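Local coordinates for protein MB2760 (Mycobacterium tuberculosis, PDB 2BNG) that hydrolyses long or bulky lipophilic epoxides to diols, with fatty acid or steroid derivatives as its possible natural substrates, at residues R65-Q68 with G69-F73. Residues are numbered along the deposited sequence; the frame is centred on the assembly and turned at random.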
# COMPACT_ATOMS: atom_id res chain seq x y z
N ARG C 65 -12.30 -0.57 -45.18
CA ARG C 65 -12.84 -1.87 -44.83
C ARG C 65 -12.41 -2.95 -45.82
O ARG C 65 -12.08 -4.07 -45.42
CB ARG C 65 -14.37 -1.82 -44.72
CG ARG C 65 -15.01 -3.14 -44.29
CD ARG C 65 -16.54 -3.07 -44.33
NE ARG C 65 -17.04 -2.16 -43.29
CZ ARG C 65 -17.37 -2.53 -42.05
NH1 ARG C 65 -17.25 -3.80 -41.67
NH2 ARG C 65 -17.81 -1.62 -41.17
N ARG C 66 -12.38 -2.60 -47.10
CA ARG C 66 -12.07 -3.59 -48.11
C ARG C 66 -10.60 -3.93 -48.22
O ARG C 66 -10.22 -4.84 -48.94
CB ARG C 66 -12.67 -3.20 -49.45
CG ARG C 66 -14.12 -3.48 -49.41
CD ARG C 66 -14.76 -3.19 -50.68
NE ARG C 66 -16.18 -3.35 -50.49
CZ ARG C 66 -17.06 -2.90 -51.35
NH1 ARG C 66 -16.58 -2.32 -52.40
NH2 ARG C 66 -18.37 -3.04 -51.18
N MSE C 67 -9.77 -3.23 -47.47
CA MSE C 67 -8.37 -3.54 -47.47
C MSE C 67 -7.96 -4.62 -46.46
O MSE C 67 -6.85 -5.16 -46.50
CB MSE C 67 -7.57 -2.27 -47.26
CG MSE C 67 -7.31 -1.55 -48.57
SE MSE C 67 -6.38 0.07 -48.18
CE MSE C 67 -7.76 1.39 -48.47
N GLN C 68 -8.89 -4.92 -45.57
CA GLN C 68 -8.74 -5.96 -44.59
C GLN C 68 -8.24 -7.27 -45.21
O GLN C 68 -8.81 -7.75 -46.19
CB GLN C 68 -10.11 -6.18 -44.02
CG GLN C 68 -10.15 -6.51 -42.63
CD GLN C 68 -10.12 -7.93 -42.36
OE1 GLN C 68 -9.60 -8.34 -41.38
NE2 GLN C 68 -10.72 -8.71 -43.19
N GLY C 69 -7.18 -7.84 -44.64
CA GLY C 69 -6.62 -9.09 -45.18
C GLY C 69 -5.66 -8.91 -46.36
O GLY C 69 -5.07 -9.88 -46.82
N ARG C 70 -5.49 -7.69 -46.86
CA ARG C 70 -4.54 -7.41 -47.94
C ARG C 70 -3.44 -6.49 -47.54
O ARG C 70 -2.30 -6.67 -47.90
CB ARG C 70 -5.24 -6.73 -49.10
CG ARG C 70 -5.95 -7.65 -49.93
CD ARG C 70 -7.29 -7.27 -49.97
NE ARG C 70 -8.04 -7.93 -51.03
CZ ARG C 70 -8.56 -9.16 -50.95
NH1 ARG C 70 -8.39 -9.93 -49.88
NH2 ARG C 70 -9.26 -9.63 -51.97
N VAL C 71 -3.81 -5.44 -46.84
CA VAL C 71 -2.82 -4.57 -46.25
C VAL C 71 -3.22 -4.22 -44.82
O VAL C 71 -4.33 -3.74 -44.58
CB VAL C 71 -2.54 -3.33 -47.16
CG1 VAL C 71 -3.78 -2.84 -47.78
CG2 VAL C 71 -1.87 -2.22 -46.38
N GLY C 72 -2.33 -4.51 -43.88
CA GLY C 72 -2.53 -4.12 -42.48
C GLY C 72 -1.92 -2.76 -42.22
O GLY C 72 -1.00 -2.33 -42.94
N PHE C 73 -2.41 -2.08 -41.19
CA PHE C 73 -1.83 -0.80 -40.81
C PHE C 73 -1.34 -0.84 -39.38
O PHE C 73 -1.98 -1.43 -38.53
CB PHE C 73 -2.85 0.36 -40.97
CG PHE C 73 -3.67 0.29 -42.25
CD1 PHE C 73 -3.06 0.42 -43.49
CD2 PHE C 73 -5.05 0.12 -42.19
CE1 PHE C 73 -3.81 0.37 -44.66
CE2 PHE C 73 -5.82 0.07 -43.36
CZ PHE C 73 -5.20 0.19 -44.59
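Met67, a selenomethionine, meets Val71 and Phe73 with its side chain while its carbonyl takes two backbone N-H groups. Met67 O accepts from Arg70 N at 2.9 Å, the donor tilted about 31° from the carbonyl plane, and from Val71 N at 3.1 Å, in that plane on an almost straight bond (171°). The first of these bonds, from Arg70 back to Met67, closes a tight turn at Gln68 and Gly69. With Gln68 extended and Gly69 at positive phi, it is a type II beta turn, sharing Met67 and Gln68 with the type I turn from Arg65 to Gln68. Gln68 has its CB 3.4 Å from Gly69 N, and a polar side chain suits this exposed corner. Gly69 suits its place because any CB would run into Gln68 O. The paired turns carry the chain from helix 57-65 into strand 72-83, an outermost strand of the chain's mixed sheet in the NTF2-like fold of the limonene-1,2-epoxide hydrolase family; Gly72 is hydrogen-bonded to Ile96 of the neighbouring strand.

Beyond the turn, Met67 and Val71 run side by side, CG of Met67 resting on Val71 CG1 at 3.8 Å. Val71 chi1 of 38° sets CG1 between its backbone N and carbonyl carbon, on the side where Met67 lies. The long, unbranched methionine chain extends further, and its SE reaches Phe73 CZ at 3.8 Å: a Met-aromatic contact in the plane of the ring, at its edge. Phe73 also packs on Leu95, and its side chain lies about 7 Å from that of Asp93, the probable proton donor of catalysis.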